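Local coordinates for transcription factor inhibitor I-kappa-B-beta (Mus musculus, PDB 1OY3), which inhibits NF-kappa-B by binding it and trapping it in the cytoplasm, although its unphosphorylated, resynthesized form can bind NF-kappa-B and allow its transport to the nucleus, at residues Ala48-Ala53 with Val71-Arg76; Arg87-Thr92 with His168-Met173; Thr227-Ala232 with Pro250-Gly255. All blocks are in the same frame, centred on the assembly; numbering follows the deposited sequence.

Contact 1. Residues Ala48-Ala53 with Val71-Arg76; sequences ALHLAA and VLVAER
His50, on helix 48-55, reaches across to Val73 within the second ankyrin repeat and to the loop that runs on from it to Glu75; it closes the Thr-Ala-Leu-His version of the family's TPLH motif. Among the polar contacts, the firmer hold on the ring is at ND1, which is bonded to the amide of Thr47, the first residue of the motif. NE2 adds two weak bonds. With CG beside the backbone N and opposite the carbonyl carbon (chi1 -74°), the imidazole extends from the helix to the loop, and Val73 O comes to its edge, near the ring plane. His50 NE2 donates to Val73 O over 3.1 Å, a weak bond bent to 128° at the hydrogen; its other weak partner is the carbonyl of His79.

A CH-pi contact covers one face: Glu75 CB lies 4.2 Å from the centroid of the His50 ring, 13° off the normal. The glutamate then bends at chi2 and takes its carboxylate away from the helix, where OE1 accepts from His79 N. Glu75 OE2 lies 3.5 Å from Arg76 NH1, a pairing of charges alone because the oxygen is well out of the guanidinium plane.

Apolar contacts are looser and border the ring. Leu49 CD1 sits 4.4 Å from Val71 CG2, and Val73 CG1 approaches His50 CE1 to 4.0 Å.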
loop_
_atom_site.group_PDB
_atom_site.type_symbol
_atom_site.label_atom_id
_atom_site.label_comp_id
_atom_site.label_asym_id
_atom_site.label_seq_id
_atom_site.Cartn_x
_atom_site.Cartn_y
_atom_site.Cartn_z
ATOM N N ALA C 48 19.420 1.116 -5.777
ATOM C CA ALA C 48 20.326 0.606 -4.754
ATOM C C ALA C 48 19.880 1.127 -3.386
ATOM O O ALA C 48 20.004 0.432 -2.373
ATOM C CB ALA C 48 21.747 1.059 -5.047
ATOM N N LEU C 49 19.361 2.355 -3.366
ATOM C CA LEU C 49 18.901 2.980 -2.122
ATOM C C LEU C 49 17.779 2.130 -1.540
ATOM O O LEU C 49 17.793 1.799 -0.368
ATOM C CB LEU C 49 18.362 4.397 -2.387
ATOM C CG LEU C 49 18.661 5.528 -1.396
ATOM C CD1 LEU C 49 17.475 6.500 -1.339
ATOM C CD2 LEU C 49 18.949 4.962 -0.034
ATOM N N HIS C 50 16.802 1.793 -2.378
ATOM C CA HIS C 50 15.661 0.977 -1.964
ATOM C C HIS C 50 16.148 -0.305 -1.304
ATOM O O HIS C 50 15.651 -0.720 -0.256
ATOM C CB HIS C 50 14.800 0.585 -3.167
ATOM C CG HIS C 50 13.966 1.693 -3.727
ATOM N ND1 HIS C 50 13.998 2.043 -5.062
ATOM C CD2 HIS C 50 13.017 2.473 -3.158
ATOM C CE1 HIS C 50 13.104 2.987 -5.292
ATOM N NE2 HIS C 50 12.494 3.266 -4.152
ATOM N N LEU C 51 17.114 -0.948 -1.943
ATOM C CA LEU C 51 17.654 -2.188 -1.408
ATOM C C LEU C 51 18.281 -1.972 -0.037
ATOM O O LEU C 51 18.059 -2.754 0.877
ATOM C CB LEU C 51 18.692 -2.764 -2.381
ATOM C CG LEU C 51 18.066 -3.218 -3.701
ATOM C CD1 LEU C 51 19.151 -3.640 -4.695
ATOM C CD2 LEU C 51 17.096 -4.354 -3.422
ATOM N N ALA C 52 19.061 -0.905 0.094
ATOM C CA ALA C 52 19.739 -0.589 1.341
ATOM C C ALA C 52 18.706 -0.329 2.443
ATOM O O ALA C 52 18.890 -0.751 3.592
ATOM C CB ALA C 52 20.634 0.645 1.147
ATOM N N ALA C 53 17.624 0.352 2.080
ATOM C CA ALA C 53 16.559 0.664 3.033
ATOM C C ALA C 53 15.868 -0.600 3.545
ATOM O O ALA C 53 15.608 -0.740 4.741
ATOM C CB ALA C 53 15.534 1.589 2.391
ATOM N N VAL C 71 16.040 10.322 -3.690
ATOM C CA VAL C 71 15.266 9.873 -2.547
ATOM C C VAL C 71 13.755 9.790 -2.799
ATOM O O VAL C 71 13.000 9.328 -1.946
ATOM C CB VAL C 71 15.562 10.789 -1.334
ATOM C CG1 VAL C 71 14.784 12.092 -1.444
ATOM C CG2 VAL C 71 15.254 10.070 -0.063
ATOM N N LEU C 72 13.315 10.236 -3.968
ATOM C CA LEU C 72 11.895 10.198 -4.306
ATOM C C LEU C 72 11.572 9.091 -5.293
ATOM O O LEU C 72 10.404 8.806 -5.541
ATOM C CB LEU C 72 11.438 11.544 -4.886
ATOM C CG LEU C 72 11.483 12.742 -3.936
ATOM C CD1 LEU C 72 10.851 13.945 -4.611
ATOM C CD2 LEU C 72 10.730 12.421 -2.656
ATOM N N VAL C 73 12.596 8.472 -5.862
ATOM C CA VAL C 73 12.370 7.399 -6.821
ATOM C C VAL C 73 11.482 6.363 -6.150
ATOM O O VAL C 73 11.633 6.088 -4.966
ATOM C CB VAL C 73 13.707 6.742 -7.264
ATOM C CG1 VAL C 73 13.437 5.637 -8.281
ATOM C CG2 VAL C 73 14.633 7.807 -7.869
ATOM N N ALA C 74 10.542 5.805 -6.903
ATOM C CA ALA C 74 9.629 4.810 -6.357
ATOM C C ALA C 74 9.755 3.468 -7.062
ATOM O O ALA C 74 9.932 3.410 -8.274
ATOM C CB ALA C 74 8.199 5.307 -6.478
ATOM N N GLU C 75 9.668 2.387 -6.299
ATOM C CA GLU C 75 9.728 1.065 -6.893
ATOM C C GLU C 75 8.336 0.669 -7.378
ATOM O O GLU C 75 7.448 1.521 -7.466
ATOM C CB GLU C 75 10.289 0.055 -5.887
ATOM C CG GLU C 75 9.752 0.164 -4.483
ATOM C CD GLU C 75 8.396 -0.484 -4.327
ATOM O OE1 GLU C 75 7.369 0.184 -4.553
ATOM O OE2 GLU C 75 8.371 -1.678 -3.990
ATOM N N ARG C 76 8.147 -0.616 -7.671
ATOM C CA ARG C 76 6.889 -1.145 -8.195
ATOM C C ARG C 76 5.605 -0.750 -7.476
ATOM O O ARG C 76 4.588 -0.527 -8.130
ATOM C CB ARG C 76 6.949 -2.668 -8.271
ATOM C CG ARG C 76 7.076 -3.355 -6.924
ATOM C CD ARG C 76 7.081 -4.873 -7.087
ATOM N NE ARG C 76 7.715 -5.553 -5.958
ATOM C CZ ARG C 76 8.906 -5.218 -5.464
ATOM N NH1 ARG C 76 9.589 -4.210 -5.994
ATOM N NH2 ARG C 76 9.418 -5.890 -4.446
#

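Contact 2. Residues Arg87-Thr92 with His168-Met173; sequences RVRAHT and HKDAEM
Two inter-helical turns of neighbouring ankyrin repeats, the third and the fourth, lie side by side here, with Arg87, Arg89 and His91 meeting His168, Asp170 and Glu172. At one end Arg87 CA sits over a face of the His168 ring, 4.0 Å from its centroid in a CH-pi contact. His168 ND1 donates to Val164 O.

In the middle, Arg89 lays its aliphatic part against Asp170, with Arg89 CG 3.2 Å from Asp170 OD1. The guanidinium and carboxylate planes are only 12° apart. Asp170 OD2 lies over the rim of one guanidinium face, beyond salt-bridge range, so any attraction would be of charge alone, and the place of this oxygen is not certain. Water joins the turns instead: one molecule takes a weak bond from Arg89 N and donates to Asp170 OD1 at 3.0 Å, while another accepts from Arg89 NH2 and, weakly, from Ala171 N. Asp170 has CG anti to its own N (chi1 -171°), which turns the carboxylate back over the helix start, where the less surely placed OD2 caps Met173 N.

At the other end Glu172 CB packs over one face of the His91 ring as a whole, whose flip is uncertain. Met173 CE reaches Ala90 O at 3.9 Å. Lys169, with positive phi, is the C-prime residue of a Schellman motif ending helix 161-167, and an N-capped helix follows at once: the tight helix-turn-helix of an ankyrin repeat, stacked on its neighbour.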
loop_
_atom_site.group_PDB
_atom_site.type_symbol
_atom_site.label_atom_id
_atom_site.label_comp_id
_atom_site.label_asym_id
_atom_site.label_seq_id
_atom_site.Cartn_x
_atom_site.Cartn_y
_atom_site.Cartn_z
ATOM N N ARG C 87 8.376 0.142 6.655
ATOM C CA ARG C 87 7.716 -1.156 6.580
ATOM C C ARG C 87 8.526 -2.183 7.351
ATOM O O ARG C 87 7.990 -3.170 7.847
ATOM C CB ARG C 87 7.595 -1.606 5.121
ATOM C CG ARG C 87 7.032 -0.560 4.181
ATOM C CD ARG C 87 7.075 -1.061 2.741
ATOM N NE ARG C 87 6.143 -2.159 2.502
ATOM C CZ ARG C 87 6.286 -3.063 1.539
ATOM N NH1 ARG C 87 7.331 -3.010 0.725
ATOM N NH2 ARG C 87 5.373 -4.011 1.379
ATOM N N VAL C 88 9.823 -1.933 7.457
ATOM C CA VAL C 88 10.717 -2.843 8.153
ATOM C C VAL C 88 11.296 -2.235 9.416
ATOM O O VAL C 88 12.326 -2.693 9.909
ATOM C CB VAL C 88 11.884 -3.274 7.240
ATOM C CG1 VAL C 88 11.338 -3.775 5.910
ATOM C CG2 VAL C 88 12.833 -2.106 7.028
ATOM N N ARG C 89 10.639 -1.205 9.943
ATOM C CA ARG C 89 11.109 -0.569 11.174
ATOM C C ARG C 89 12.582 -0.162 11.139
ATOM O O ARG C 89 13.266 -0.227 12.161
ATOM C CB ARG C 89 10.875 -1.510 12.361
ATOM C CG ARG C 89 9.413 -1.678 12.760
ATOM C CD ARG C 89 9.222 -2.844 13.729
ATOM N NE ARG C 89 8.138 -2.602 14.680
ATOM C CZ ARG C 89 8.292 -1.973 15.844
ATOM N NH1 ARG C 89 9.489 -1.524 16.205
ATOM N NH2 ARG C 89 7.252 -1.793 16.649
ATOM N N ALA C 90 13.067 0.251 9.969
ATOM C CA ALA C 90 14.454 0.691 9.824
ATOM C C ALA C 90 14.578 2.131 10.307
ATOM O O ALA C 90 14.819 3.055 9.517
ATOM C CB ALA C 90 14.893 0.587 8.362
ATOM N N HIS C 91 14.414 2.309 11.615
ATOM C CA HIS C 91 14.480 3.617 12.256
ATOM C C HIS C 91 15.707 4.453 11.925
ATOM O O HIS C 91 15.581 5.646 11.597
ATOM C CB HIS C 91 14.403 3.453 13.770
ATOM C CG HIS C 91 13.180 2.733 14.234
ATOM N ND1 HIS C 91 11.908 3.189 13.971
ATOM C CD2 HIS C 91 13.033 1.581 14.929
ATOM C CE1 HIS C 91 11.028 2.347 14.485
ATOM N NE2 HIS C 91 11.684 1.365 15.071
ATOM N N THR C 92 16.891 3.844 12.034
ATOM C CA THR C 92 18.120 4.567 11.759
ATOM C C THR C 92 18.216 4.999 10.284
ATOM O O THR C 92 18.710 6.082 9.977
ATOM C CB THR C 92 19.355 3.730 12.175
ATOM O OG1 THR C 92 19.285 2.429 11.586
ATOM C CG2 THR C 92 19.407 3.589 13.681
ATOM N N HIS C 168 1.855 -0.058 10.559
ATOM C CA HIS C 168 2.737 -1.033 11.176
ATOM C C HIS C 168 2.948 -0.813 12.662
ATOM O O HIS C 168 3.891 -1.349 13.228
ATOM C CB HIS C 168 4.103 -1.061 10.484
ATOM C CG HIS C 168 4.068 -1.596 9.085
ATOM N ND1 HIS C 168 3.418 -0.948 8.055
ATOM C CD2 HIS C 168 4.613 -2.712 8.543
ATOM C CE1 HIS C 168 3.566 -1.640 6.939
ATOM N NE2 HIS C 168 4.285 -2.715 7.208
ATOM N N LYS C 169 2.074 -0.034 13.295
ATOM C CA LYS C 169 2.161 0.212 14.734
ATOM C C LYS C 169 3.604 0.462 15.165
ATOM O O LYS C 169 4.090 -0.131 16.128
ATOM C CB LYS C 169 1.608 -0.997 15.500
ATOM C CG LYS C 169 0.257 -1.501 14.989
ATOM C CD LYS C 169 -0.201 -2.754 15.747
ATOM C CE LYS C 169 0.853 -3.859 15.684
ATOM N NZ LYS C 169 0.512 -5.074 16.493
ATOM N N ASP C 170 4.284 1.350 14.448
ATOM C CA ASP C 170 5.672 1.665 14.738
ATOM C C ASP C 170 5.764 3.036 15.422
ATOM O O ASP C 170 5.908 4.070 14.767
ATOM C CB ASP C 170 6.455 1.638 13.431
ATOM C CG ASP C 170 7.943 1.750 13.641
ATOM O OD1 ASP C 170 8.692 1.430 12.697
ATOM O OD2 ASP C 170 8.359 2.162 14.743
ATOM N N ALA C 171 5.674 3.025 16.748
ATOM C CA ALA C 171 5.710 4.236 17.551
ATOM C C ALA C 171 7.005 5.012 17.357
ATOM O O ALA C 171 6.992 6.233 17.212
ATOM C CB ALA C 171 5.527 3.879 19.021
ATOM N N GLU C 172 8.122 4.297 17.369
ATOM C CA GLU C 172 9.413 4.922 17.181
ATOM C C GLU C 172 9.465 5.644 15.827
ATOM O O GLU C 172 9.942 6.785 15.734
ATOM C CB GLU C 172 10.519 3.873 17.255
ATOM C CG GLU C 172 11.640 4.256 18.193
ATOM C CD GLU C 172 11.966 5.737 18.122
ATOM O OE1 GLU C 172 12.351 6.217 17.034
ATOM O OE2 GLU C 172 11.831 6.422 19.157
ATOM N N MET C 173 8.966 4.996 14.779
ATOM C CA MET C 173 8.986 5.620 13.455
ATOM C C MET C 173 8.032 6.811 13.399
ATOM O O MET C 173 8.319 7.810 12.740
ATOM C CB MET C 173 8.614 4.624 12.350
ATOM C CG MET C 173 8.867 5.205 10.938
ATOM S SD MET C 173 10.649 5.477 10.589
ATOM C CE MET C 173 11.077 3.787 10.059
HETATM O O HOH W 1 6.212 0.462 18.776
HETATM O O HOH W 2 7.796 -0.391 10.534
#

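Contact 3. Residues Thr227-Ala232 with Pro250-Gly255; sequences TPLGSA and PEPEDG
The backbones come closest where Gly230, in the first turn of helix 228-233, faces Pro252, their CA atoms 4.9 Å apart, and residues 250-252 run past the helix in a polyproline II-like conformation. Since Gly230 has no side chain, the proline ring rests directly on the main chain: Pro252 CG is 3.2 Å from Gly230 CA, a tight approach, and it lies nearly as close to the glycine nitrogen. That nitrogen is already committed, for Gly230 N donates to Thr227 OG1 in a fairly straight N-cap bond (3.1 Å, 163°). Thr227-Pro228-Leu229-Gly230 is thus a TPLH-like opening of the sixth ankyrin repeat, with glycine in the last place.

Leu229 supplies most of the remaining contact. Its CG stands opposite the backbone N (chi1 -152°), sending one methyl out over the passing chain, where Leu229 CD1 touches Pro250 O at 3.1 Å. Pro252 CD lies 3.7 Å from Leu229 CD1, and the leucine and proline side chains cross at about a right angle. Glu251 brings its OE2 within 3.9 Å of the same methyl, Leu229 CD1, while its OE1 makes a long, weak ion pair with Arg245. From Glu253 onward the chain is poorly ordered.

Inward, helix 238-246 packs Leu244 against Pro228, Leu229 and Ala232, and helix 195-201 of the preceding repeat adds Leu196 against Pro228 and Val200 against Ser231 and Ala232.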
loop_
_atom_site.group_PDB
_atom_site.type_symbol
_atom_site.label_atom_id
_atom_site.label_comp_id
_atom_site.label_asym_id
_atom_site.label_seq_id
_atom_site.Cartn_x
_atom_site.Cartn_y
_atom_site.Cartn_z
ATOM N N THR C 227 -15.700 9.077 12.752
ATOM C CA THR C 227 -14.519 9.670 13.372
ATOM C C THR C 227 -13.670 8.592 14.038
ATOM O O THR C 227 -14.070 7.428 14.124
ATOM C CB THR C 227 -14.915 10.662 14.469
ATOM O OG1 THR C 227 -15.636 9.958 15.488
ATOM C CG2 THR C 227 -15.789 11.761 13.911
ATOM N N PRO C 228 -12.481 8.970 14.529
ATOM C CA PRO C 228 -11.624 7.980 15.185
ATOM C C PRO C 228 -12.300 7.379 16.415
ATOM O O PRO C 228 -12.194 6.174 16.665
ATOM C CB PRO C 228 -10.380 8.788 15.538
ATOM C CG PRO C 228 -10.307 9.773 14.407
ATOM C CD PRO C 228 -11.741 10.225 14.289
ATOM N N LEU C 229 -13.001 8.220 17.178
ATOM C CA LEU C 229 -13.691 7.755 18.380
ATOM C C LEU C 229 -14.809 6.811 17.966
ATOM O O LEU C 229 -14.927 5.705 18.493
ATOM C CB LEU C 229 -14.293 8.930 19.158
ATOM C CG LEU C 229 -14.453 8.748 20.677
ATOM C CD1 LEU C 229 -15.291 9.895 21.222
ATOM C CD2 LEU C 229 -15.100 7.414 21.016
ATOM N N GLY C 230 -15.629 7.269 17.023
ATOM C CA GLY C 230 -16.731 6.461 16.532
ATOM C C GLY C 230 -16.210 5.124 16.050
ATOM O O GLY C 230 -16.863 4.093 16.201
ATOM N N SER C 231 -15.014 5.145 15.471
ATOM C CA SER C 231 -14.406 3.925 14.978
ATOM C C SER C 231 -13.926 3.092 16.153
ATOM O O SER C 231 -14.126 1.879 16.181
ATOM C CB SER C 231 -13.229 4.253 14.054
ATOM O OG SER C 231 -12.637 3.065 13.557
ATOM N N ALA C 232 -13.296 3.750 17.126
ATOM C CA ALA C 232 -12.779 3.059 18.304
ATOM C C ALA C 232 -13.871 2.359 19.113
ATOM O O ALA C 232 -13.619 1.326 19.743
ATOM C CB ALA C 232 -12.016 4.038 19.193
ATOM N N PRO C 250 -14.904 14.656 20.339
ATOM C CA PRO C 250 -16.361 14.701 20.511
ATOM C C PRO C 250 -16.957 13.298 20.393
ATOM O O PRO C 250 -16.387 12.431 19.729
ATOM C CB PRO C 250 -16.811 15.621 19.381
ATOM C CG PRO C 250 -15.663 16.571 19.256
ATOM C CD PRO C 250 -14.473 15.633 19.324
ATOM N N GLU C 251 -18.095 13.078 21.044
ATOM C CA GLU C 251 -18.743 11.770 21.014
ATOM C C GLU C 251 -19.427 11.536 19.656
ATOM O O GLU C 251 -19.991 12.459 19.063
ATOM C CB GLU C 251 -19.761 11.667 22.157
ATOM C CG GLU C 251 -20.015 10.241 22.646
ATOM C CD GLU C 251 -18.896 9.706 23.534
ATOM O OE1 GLU C 251 -18.880 8.482 23.796
ATOM O OE2 GLU C 251 -18.043 10.507 23.983
ATOM N N PRO C 252 -19.372 10.291 19.147
ATOM C CA PRO C 252 -19.957 9.869 17.867
ATOM C C PRO C 252 -21.454 10.158 17.705
ATOM O O PRO C 252 -22.181 10.309 18.688
ATOM C CB PRO C 252 -19.659 8.370 17.833
ATOM C CG PRO C 252 -18.403 8.259 18.628
ATOM C CD PRO C 252 -18.673 9.165 19.791
ATOM N N GLU C 253 -21.905 10.220 16.453
ATOM C CA GLU C 253 -23.307 10.491 16.145
ATOM C C GLU C 253 -24.056 9.252 15.668
ATOM O O GLU C 253 -24.081 8.955 14.473
ATOM C CB GLU C 253 -23.429 11.579 15.073
ATOM C CG GLU C 253 -23.019 12.973 15.514
ATOM C CD GLU C 253 -21.517 13.146 15.619
ATOM O OE1 GLU C 253 -20.898 12.534 16.516
ATOM O OE2 GLU C 253 -20.954 13.897 14.794
ATOM N N ASP C 254 -24.674 8.542 16.606
ATOM C CA ASP C 254 -25.437 7.340 16.291
ATOM C C ASP C 254 -24.749 6.489 15.225
ATOM O O ASP C 254 -23.546 6.247 15.294
ATOM C CB ASP C 254 -26.843 7.726 15.830
ATOM N N GLY C 255 -25.523 6.039 14.242
ATOM C CA GLY C 255 -24.997 5.216 13.159
ATOM C C GLY C 255 -26.079 4.973 12.112
ATOM O O GLY C 255 -27.184 5.532 12.272
#

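How the contacts relate
Contacts 1 and 3 repeat one plan on opposite sides of the chain's centre: the first turn of a helix opened by a TPLH-like sequence meets the loop that follows the next helix. In contact 1, its centre about 11 Å from the chain's centre, a buried histidine spans the gap with a weak polar bond; in contact 3, its centre about 29 Å from the chain's centre, where the ordered chain ends, a proline rests on glycine and the contact is largely apolar. Contact 2 differs, joining the helix turns of two repeats through water and ring faces, with exposed Arg89 beside buried Asp170. It touches contact 1, where Ala53 O is 3.8 Å from Val88 CG2, but stays about 14 Å from contact 3 at the nearest atoms.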